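Local coordinates for TT1696 protein (Thermus thermophilus, PDB 1UFB) that is of unknown function but belongs to the HEPN family of helical proteins, forms a two-subunit assembly and may bind DNA, at residues H17-L22 against E111-A116; A30-Q35 against P88-D93; D60-L65 against V69-D74. All blocks are in the same frame, centred on the assembly; numbering follows the deposited sequence.

Contact 1 (H17-L22 against E111-A116)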
loop_
_atom_site.group_PDB
_atom_site.type_symbol
_atom_site.label_atom_id
_atom_site.label_comp_id
_atom_site.label_asym_id
_atom_site.label_seq_id
_atom_site.Cartn_x
_atom_site.Cartn_y
_atom_site.Cartn_z
ATOM N N HIS A 17 -5.138 -3.776 -10.194
ATOM C CA HIS A 17 -5.514 -4.077 -8.801
ATOM C C HIS A 17 -6.544 -2.993 -8.322
ATOM O O HIS A 17 -7.471 -3.319 -7.550
ATOM C CB HIS A 17 -4.329 -4.036 -7.802
ATOM C CG HIS A 17 -4.763 -4.348 -6.391
ATOM N ND1 HIS A 17 -5.211 -5.602 -6.015
ATOM C CD2 HIS A 17 -4.838 -3.579 -5.287
ATOM C CE1 HIS A 17 -5.527 -5.585 -4.730
ATOM N NE2 HIS A 17 -5.306 -4.376 -4.261
ATOM N N ALA A 18 -6.346 -1.726 -8.696
ATOM C CA ALA A 18 -7.306 -0.682 -8.263
ATOM C C ALA A 18 -8.689 -0.949 -8.910
ATOM O O ALA A 18 -9.721 -0.731 -8.290
ATOM C CB ALA A 18 -6.778 0.813 -8.620
ATOM N N GLN A 19 -8.697 -1.392 -10.171
ATOM C CA GLN A 19 -9.960 -1.684 -10.854
ATOM C C GLN A 19 -10.689 -2.839 -10.174
ATOM O O GLN A 19 -11.939 -2.826 -9.996
ATOM C CB GLN A 19 -9.681 -2.068 -12.301
ATOM C CG GLN A 19 -9.476 -0.889 -13.159
ATOM C CD GLN A 19 -9.702 -1.252 -14.580
ATOM O OE1 GLN A 19 -8.829 -1.888 -15.223
ATOM N NE2 GLN A 19 -10.902 -0.898 -15.102
ATOM N N GLY A 20 -9.923 -3.860 -9.781
ATOM C CA GLY A 20 -10.520 -4.986 -9.101
ATOM C C GLY A 20 -10.950 -4.585 -7.702
ATOM O O GLY A 20 -11.923 -5.132 -7.171
ATOM N N SER A 21 -10.257 -3.613 -7.103
ATOM C CA SER A 21 -10.592 -3.197 -5.725
ATOM C C SER A 21 -11.943 -2.477 -5.747
ATOM O O SER A 21 -12.710 -2.528 -4.811
ATOM C CB SER A 21 -9.497 -2.279 -5.218
ATOM O OG SER A 21 -8.283 -3.027 -5.069
ATOM N N LEU A 22 -12.196 -1.821 -6.866
ATOM C CA LEU A 22 -13.426 -1.090 -7.080
ATOM C C LEU A 22 -14.530 -2.161 -7.054
ATOM O O LEU A 22 -15.527 -1.983 -6.376
ATOM C CB LEU A 22 -13.304 -0.355 -8.431
ATOM C CG LEU A 22 -14.377 0.600 -8.980
ATOM C CD1 LEU A 22 -14.575 1.811 -8.010
ATOM C CD2 LEU A 22 -13.888 1.121 -10.384
ATOM N N GLU A 111 -12.819 8.209 -10.044
ATOM C CA GLU A 111 -12.082 9.386 -10.477
ATOM C C GLU A 111 -10.561 9.111 -10.289
ATOM O O GLU A 111 -9.729 9.423 -11.167
ATOM C CB GLU A 111 -12.478 10.608 -9.648
ATOM C CG GLU A 111 -11.552 11.780 -9.964
ATOM C CD GLU A 111 -11.884 12.938 -9.070
ATOM O OE1 GLU A 111 -11.529 12.918 -7.837
ATOM O OE2 GLU A 111 -12.539 13.852 -9.640
ATOM N N ALA A 112 -10.207 8.456 -9.174
ATOM C CA ALA A 112 -8.784 8.148 -8.931
ATOM C C ALA A 112 -8.236 7.268 -10.060
ATOM O O ALA A 112 -7.117 7.510 -10.560
ATOM C CB ALA A 112 -8.632 7.498 -7.543
ATOM N N LEU A 113 -9.009 6.254 -10.477
ATOM C CA LEU A 113 -8.577 5.417 -11.616
ATOM C C LEU A 113 -8.440 6.270 -12.868
ATOM O O LEU A 113 -7.498 6.111 -13.619
ATOM C CB LEU A 113 -9.573 4.278 -11.918
ATOM C CG LEU A 113 -9.624 3.107 -10.934
ATOM C CD1 LEU A 113 -10.919 2.335 -11.115
ATOM C CD2 LEU A 113 -8.497 2.180 -11.195
ATOM N N ASP A 114 -9.363 7.203 -13.078
ATOM C CA ASP A 114 -9.296 8.058 -14.257
ATOM C C ASP A 114 -8.006 8.867 -14.279
ATOM O O ASP A 114 -7.337 9.002 -15.339
ATOM C CB ASP A 114 -10.463 9.069 -14.265
ATOM C CG ASP A 114 -11.812 8.421 -14.571
ATOM O OD1 ASP A 114 -11.840 7.288 -15.098
ATOM O OD2 ASP A 114 -12.837 9.068 -14.286
ATOM N N LEU A 115 -7.669 9.435 -13.127
ATOM C CA LEU A 115 -6.467 10.277 -13.018
ATOM C C LEU A 115 -5.188 9.438 -13.209
ATOM O O LEU A 115 -4.240 9.861 -13.880
ATOM C CB LEU A 115 -6.474 11.023 -11.645
ATOM C CG LEU A 115 -7.681 11.968 -11.435
ATOM C CD1 LEU A 115 -7.620 12.624 -10.036
ATOM C CD2 LEU A 115 -7.647 13.046 -12.523
ATOM N N ALA A 116 -5.170 8.254 -12.628
ATOM C CA ALA A 116 -4.008 7.401 -12.776
ATOM C C ALA A 116 -3.865 6.962 -14.223
ATOM O O ALA A 116 -2.722 6.904 -14.768
ATOM C CB ALA A 116 -4.103 6.169 -11.846
#
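Ala-18 and Leu-113 are the nearest CA pair across segments 17-22 and 111-116, which run nearly antiparallel, their axes coming within 10.4 Å at an angle of 166°. The contact pairs the first and last helices of the chain, 4-24 and 106-126, in the helical bundle of the HEPN domain. The side-chain packing is through carbon atoms: Leu-113 reaches across and lies against Ala-18, Gln-19 and Leu-22. CD2 presses on the Ala-18 methyl, with 3.4 Å between Leu-113 CD2 and Ala-18 CB, and also lies 3.7 Å from Gln-19 N. CD1 turns toward the later turn of the helix, where it meets a branch of Leu-22 at 3.3 Å between Leu-113 CD1 and Leu-22 CD2. Both methyl pairs are tighter than ordinary van der Waals contact, so the leucine is closely clasped here. Leu-22 extends with CG anti to its own backbone N (chi1 -176°), which carries its branched end across to Leu-113 at a slant. Of the Gln-19 side chain, it is CG that touches, near both methyls and 3.8 Å from Leu-113 CD2; the chain runs at about a right angle to the leucine. On another flank of helix 4-24, Ser-21 OG donates to His-17 O at 2.6 Å from above the carbonyl plane, while Ser-21 N reaches the same oxygen from the opposite face. The imidazole of His-17 faces the second subunit, where its nitrogens bond to Asp-26 and His-17 of that chain. Within the bundle, helix 27-48 packs beside both segments, Ala-33 touching Ala-18 and Ala-34 touching Ala-112, whereas Leu-115 faces helix 73-83.

Contact 2 (A30-Q35 against P88-D93)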
loop_
_atom_site.group_PDB
_atom_site.type_symbol
_atom_site.label_atom_id
_atom_site.label_comp_id
_atom_site.label_asym_id
_atom_site.label_seq_id
_atom_site.Cartn_x
_atom_site.Cartn_y
_atom_site.Cartn_z
ATOM N N ALA A 30 -8.630 1.153 -3.416
ATOM C CA ALA A 30 -8.579 1.431 -4.846
ATOM C C ALA A 30 -7.858 2.771 -5.085
ATOM O O ALA A 30 -7.102 2.935 -6.059
ATOM C CB ALA A 30 -10.059 1.524 -5.459
ATOM N N CYS A 31 -8.117 3.755 -4.243
ATOM C CA CYS A 31 -7.489 5.044 -4.384
ATOM C C CYS A 31 -5.970 4.932 -4.142
ATOM O O CYS A 31 -5.167 5.586 -4.817
ATOM C CB CYS A 31 -8.013 6.042 -3.347
ATOM S SG CYS A 31 -9.752 6.603 -3.803
ATOM N N PHE A 32 -5.615 4.150 -3.127
ATOM C CA PHE A 32 -4.187 3.961 -2.850
ATOM C C PHE A 32 -3.510 3.268 -4.058
ATOM O O PHE A 32 -2.462 3.708 -4.556
ATOM C CB PHE A 32 -4.046 3.106 -1.579
ATOM C CG PHE A 32 -2.614 2.719 -1.285
ATOM C CD1 PHE A 32 -1.742 3.690 -0.802
ATOM C CD2 PHE A 32 -2.151 1.413 -1.519
ATOM C CE1 PHE A 32 -0.410 3.382 -0.533
ATOM C CE2 PHE A 32 -0.781 1.063 -1.251
ATOM C CZ PHE A 32 0.070 2.062 -0.760
ATOM N N ALA A 33 -4.147 2.223 -4.573
ATOM C CA ALA A 33 -3.596 1.498 -5.699
ATOM C C ALA A 33 -3.502 2.418 -6.909
ATOM O O ALA A 33 -2.579 2.301 -7.656
ATOM C CB ALA A 33 -4.434 0.176 -5.996
ATOM N N ALA A 34 -4.425 3.365 -7.089
ATOM C CA ALA A 34 -4.330 4.285 -8.213
ATOM C C ALA A 34 -3.121 5.213 -8.020
ATOM O O ALA A 34 -2.360 5.520 -8.962
ATOM C CB ALA A 34 -5.637 5.130 -8.329
ATOM N N GLN A 35 -2.953 5.738 -6.810
ATOM C CA GLN A 35 -1.746 6.586 -6.605
ATOM C C GLN A 35 -0.467 5.708 -6.892
ATOM O O GLN A 35 0.521 6.211 -7.468
ATOM C CB GLN A 35 -1.691 7.100 -5.133
ATOM C CG GLN A 35 -0.425 7.934 -4.755
ATOM C CD GLN A 35 0.840 7.055 -4.491
ATOM O OE1 GLN A 35 0.725 5.884 -4.148
ATOM N NE2 GLN A 35 2.071 7.673 -4.606
ATOM N N PRO A 88 -3.480 8.900 3.675
ATOM C CA PRO A 88 -4.858 8.960 4.211
ATOM C C PRO A 88 -5.785 7.816 3.903
ATOM O O PRO A 88 -6.719 7.549 4.641
ATOM C CB PRO A 88 -5.390 10.336 3.702
ATOM C CG PRO A 88 -4.050 11.203 3.675
ATOM C CD PRO A 88 -3.132 10.149 2.964
ATOM N N THR A 89 -5.531 7.104 2.828
ATOM C CA THR A 89 -6.370 5.966 2.499
ATOM C C THR A 89 -6.161 4.773 3.420
ATOM O O THR A 89 -6.956 3.866 3.440
ATOM C CB THR A 89 -6.069 5.510 1.079
ATOM O OG1 THR A 89 -4.623 5.428 0.896
ATOM C CG2 THR A 89 -6.622 6.540 0.082
ATOM N N ARG A 90 -5.094 4.768 4.213
ATOM C CA ARG A 90 -4.746 3.587 5.034
ATOM C C ARG A 90 -4.559 3.883 6.529
ATOM O O ARG A 90 -4.548 2.961 7.332
ATOM C CB ARG A 90 -3.392 3.011 4.570
ATOM C CG ARG A 90 -3.371 2.551 3.102
ATOM C CD ARG A 90 -1.968 2.082 2.723
ATOM N NE ARG A 90 -1.049 3.207 2.567
ATOM C CZ ARG A 90 0.199 3.266 3.091
ATOM N NH1 ARG A 90 0.715 2.260 3.854
ATOM N NH2 ARG A 90 0.990 4.275 2.742
ATOM N N TYR A 91 -4.367 5.152 6.877
ATOM C CA TYR A 91 -4.037 5.471 8.275
ATOM C C TYR A 91 -5.117 6.295 8.929
ATOM O O TYR A 91 -5.371 7.416 8.513
ATOM C CB TYR A 91 -2.667 6.185 8.356
ATOM C CG TYR A 91 -1.535 5.226 8.031
ATOM C CD1 TYR A 91 -0.806 5.325 6.820
ATOM C CD2 TYR A 91 -1.235 4.161 8.893
ATOM C CE1 TYR A 91 0.226 4.352 6.472
ATOM C CE2 TYR A 91 -0.209 3.176 8.562
ATOM C CZ TYR A 91 0.511 3.305 7.334
ATOM O OH TYR A 91 1.542 2.418 7.024
ATOM N N PRO A 92 -5.731 5.744 10.004
ATOM C CA PRO A 92 -6.828 6.431 10.718
ATOM C C PRO A 92 -6.524 7.842 11.197
ATOM O O PRO A 92 -7.361 8.736 11.052
ATOM C CB PRO A 92 -7.172 5.463 11.850
ATOM C CG PRO A 92 -6.823 4.104 11.216
ATOM C CD PRO A 92 -5.451 4.414 10.606
ATOM N N ASP A 93 -5.323 8.070 11.702
ATOM C CA ASP A 93 -4.971 9.409 12.188
ATOM C C ASP A 93 -4.909 10.498 11.084
ATOM O O ASP A 93 -4.653 11.647 11.366
ATOM C CB ASP A 93 -3.675 9.360 12.996
ATOM C CG ASP A 93 -2.481 8.763 12.202
ATOM O OD1 ASP A 93 -2.631 8.098 11.132
ATOM O OD2 ASP A 93 -1.371 8.951 12.672
#
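The Arg-90 chain crosses obliquely over one face of the Phe-32 ring, with Arg-90 CD above its centre, 3.8 Å from the centroid of the Phe-32 ring and only 11° off the normal, a CH-pi contact. Beyond CD the chain bends (chi3 -74°) and moves toward the ring's far rim, bringing Arg-90 NE to 3.2 Å from Phe-32 CE1. The guanidinium does not lie flat on the phenyl group; the two planes are inclined by 44°. Its one face receives Phe-32 CZ, its opposite face Tyr-91 CE1, both offset toward the rim of the guanidinium. Its polar end is satisfied from outside the two segments, NH2 by Tyr-86 O and NH1 by Gln-36 of the second subunit, and the Tyr-86 ring adds a cation-pi contact. Thr-89 crosses Phe-32 at about a right angle near the base of the side chain, its OG1 3.4 Å from Phe-32 CB while hydrogen-bonded to Tyr-85 O. Thr-89 CG2 lies instead 3.7 Å from Cys-31 CB. A serine at Phe-32 would probably leave Arg-90 CD and NE without the ring beneath them and open a gap beside Thr-89. Arg-90 and His-95 match the Arg-x4-6-His motif of HEPN domains, catalytic in RNase members; whether it is so here is not known. The loop between helices 73-83 and 106-126 thus closes over helix 27-48, whose Ala-30 and Cys-31 also pack on Ala-109 of helix 106-126, while Phe-32 additionally meets Arg-90 of the second subunit.

Contact 3 (D60-L65 against V69-D74)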
loop_
_atom_site.group_PDB
_atom_site.type_symbol
_atom_site.label_atom_id
_atom_site.label_comp_id
_atom_site.label_asym_id
_atom_site.label_seq_id
_atom_site.Cartn_x
_atom_site.Cartn_y
_atom_site.Cartn_z
ATOM N N ASP A 60 6.124 15.867 -7.365
ATOM C CA ASP A 60 7.592 15.954 -7.557
ATOM C C ASP A 60 8.024 15.094 -8.778
ATOM O O ASP A 60 8.952 15.449 -9.497
ATOM C CB ASP A 60 8.383 15.393 -6.377
ATOM C CG ASP A 60 8.406 16.323 -5.156
ATOM O OD1 ASP A 60 8.922 17.427 -5.248
ATOM O OD2 ASP A 60 7.933 15.932 -4.088
ATOM N N LEU A 61 7.390 13.922 -8.933
ATOM C CA LEU A 61 7.719 13.007 -10.017
ATOM C C LEU A 61 7.557 13.661 -11.396
ATOM O O LEU A 61 8.374 13.411 -12.314
ATOM C CB LEU A 61 6.866 11.711 -9.907
ATOM C CG LEU A 61 7.399 10.871 -8.709
ATOM C CD1 LEU A 61 6.496 9.621 -8.478
ATOM C CD2 LEU A 61 8.822 10.422 -8.963
ATOM N N LEU A 62 6.522 14.489 -11.514
ATOM C CA LEU A 62 6.252 15.212 -12.739
ATOM C C LEU A 62 7.183 16.412 -12.888
ATOM O O LEU A 62 7.557 16.752 -13.980
ATOM C CB LEU A 62 4.837 15.759 -12.733
ATOM C CG LEU A 62 3.711 14.743 -13.014
ATOM C CD1 LEU A 62 2.337 15.402 -12.762
ATOM C CD2 LEU A 62 3.805 14.261 -14.434
ATOM N N ALA A 63 7.492 17.086 -11.785
ATOM C CA ALA A 63 8.353 18.288 -11.808
ATOM C C ALA A 63 9.784 18.000 -12.120
ATOM O O ALA A 63 10.491 18.868 -12.649
ATOM C CB ALA A 63 8.291 19.026 -10.431
ATOM N N ASP A 64 10.237 16.810 -11.782
ATOM C CA ASP A 64 11.632 16.456 -11.983
ATOM C C ASP A 64 11.929 15.855 -13.365
ATOM O O ASP A 64 13.051 15.463 -13.631
ATOM C CB ASP A 64 12.069 15.450 -10.893
ATOM C CG ASP A 64 12.012 16.043 -9.451
ATOM O OD1 ASP A 64 11.927 17.296 -9.269
ATOM O OD2 ASP A 64 12.051 15.229 -8.481
ATOM N N LEU A 65 10.930 15.747 -14.228
ATOM C CA LEU A 65 11.175 15.166 -15.563
ATOM C C LEU A 65 12.065 16.048 -16.466
ATOM O O LEU A 65 12.072 17.274 -16.324
ATOM C CB LEU A 65 9.851 14.927 -16.254
ATOM C CG LEU A 65 9.035 13.752 -15.738
ATOM C CD1 LEU A 65 7.629 13.846 -16.359
ATOM C CD2 LEU A 65 9.767 12.425 -16.004
ATOM N N VAL A 69 10.405 16.949 -21.787
ATOM C CA VAL A 69 9.095 16.319 -21.549
ATOM C C VAL A 69 8.096 17.382 -21.176
ATOM O O VAL A 69 8.188 18.033 -20.140
ATOM C CB VAL A 69 9.140 15.253 -20.378
ATOM C CG1 VAL A 69 7.767 14.572 -20.236
ATOM C CG2 VAL A 69 10.181 14.193 -20.643
ATOM N N ASP A 70 7.105 17.554 -22.003
ATOM C CA ASP A 70 6.095 18.542 -21.727
ATOM C C ASP A 70 4.973 17.941 -20.857
ATOM O O ASP A 70 4.367 16.939 -21.217
ATOM C CB ASP A 70 5.540 19.032 -23.040
ATOM C CG ASP A 70 4.249 19.741 -22.873
ATOM O OD1 ASP A 70 3.218 19.206 -23.354
ATOM O OD2 ASP A 70 4.254 20.826 -22.260
ATOM N N VAL A 71 4.698 18.572 -19.724
ATOM C CA VAL A 71 3.692 18.087 -18.799
ATOM C C VAL A 71 2.461 18.962 -18.842
ATOM O O VAL A 71 2.507 20.100 -18.379
ATOM C CB VAL A 71 4.253 18.108 -17.346
ATOM C CG1 VAL A 71 3.168 17.757 -16.361
ATOM C CG2 VAL A 71 5.447 17.188 -17.255
ATOM N N PRO A 72 1.331 18.434 -19.346
ATOM C CA PRO A 72 0.156 19.303 -19.382
ATOM C C PRO A 72 -0.276 19.667 -17.976
ATOM O O PRO A 72 -0.036 18.886 -17.028
ATOM C CB PRO A 72 -0.897 18.467 -20.108
ATOM C CG PRO A 72 -0.094 17.487 -20.915
ATOM C CD PRO A 72 1.060 17.137 -19.990
ATOM N N GLU A 73 -0.918 20.826 -17.849
ATOM C CA GLU A 73 -1.406 21.305 -16.558
ATOM C C GLU A 73 -2.408 20.358 -15.892
ATOM O O GLU A 73 -2.504 20.321 -14.636
ATOM C CB GLU A 73 -2.079 22.664 -16.716
ATOM C CG GLU A 73 -2.667 23.207 -15.418
ATOM C CD GLU A 73 -1.594 23.573 -14.368
ATOM O OE1 GLU A 73 -0.356 23.582 -14.671
ATOM O OE2 GLU A 73 -2.007 23.859 -13.220
ATOM N N ASP A 74 -3.202 19.652 -16.719
ATOM C CA ASP A 74 -4.182 18.733 -16.160
ATOM C C ASP A 74 -3.493 17.575 -15.419
ATOM O O ASP A 74 -4.082 17.034 -14.480
ATOM C CB ASP A 74 -5.209 18.273 -17.227
ATOM C CG ASP A 74 -4.696 17.200 -18.198
ATOM O OD1 ASP A 74 -3.476 17.010 -18.436
ATOM O OD2 ASP A 74 -5.596 16.540 -18.771
#
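Leu-62 and Leu-65 close against Val-69 and Val-71 where the chain turns from helix 58-63 to helix 73-83, a short connection within the all-helical HEPN fold. The backbone of 69-71 is extended, so both valines project to the leucine side while Asp-70 between them points away. The CD1 methyl of Leu-65 is the bump that sits in the groove between the two valines, 3.9 Å from Val-69 CG1 and 4.1 Å from Val-71 CG2. Val-71 returns the fit with a forked end that straddles the leucine pair. With CG1 anti to its backbone N (chi1 174°), that branch goes to Leu-62, Val-71 CG1 lying 4.0 Å from Leu-62 CD2, whereas CG2 lies against Leu-65 CD1. Leu-65 and Val-71 meet at about a right angle, Leu-65 and Val-69 on a slant. Phe-122 of helix 106-126 touches Leu-65, Val-69 and Val-71 and so joins this turn to the bundle; Leu-62 also packs on Leu-75 and Ala-79 of helix 73-83. The same Val-71 CG2 methyl stands 3.9 Å from the backbone carbonyl oxygen of Leu-62.

Contacts 1 and 2 are neighbours, their centres about 12 Å apart, and they touch through small residues: Ala-18 packs on Ala-30 and Ala-33, and Ala-34 on Ala-112 and Ala-116. Helix 27-48 thus links them, and both reach the second subunit. Contact 3 lies on the opposite side of the chain's centre, about 21 Å from contact 1 and about 23 Å from contact 2 between centres, and touches neither. Along the chain the three are nested: contact 3 falls within the loop closed by contact 2, which falls within that closed by contact 1. Together they tie the long helices, the connection between helices 58-63 and 73-83, and the 88-93 loop into one helical HEPN domain.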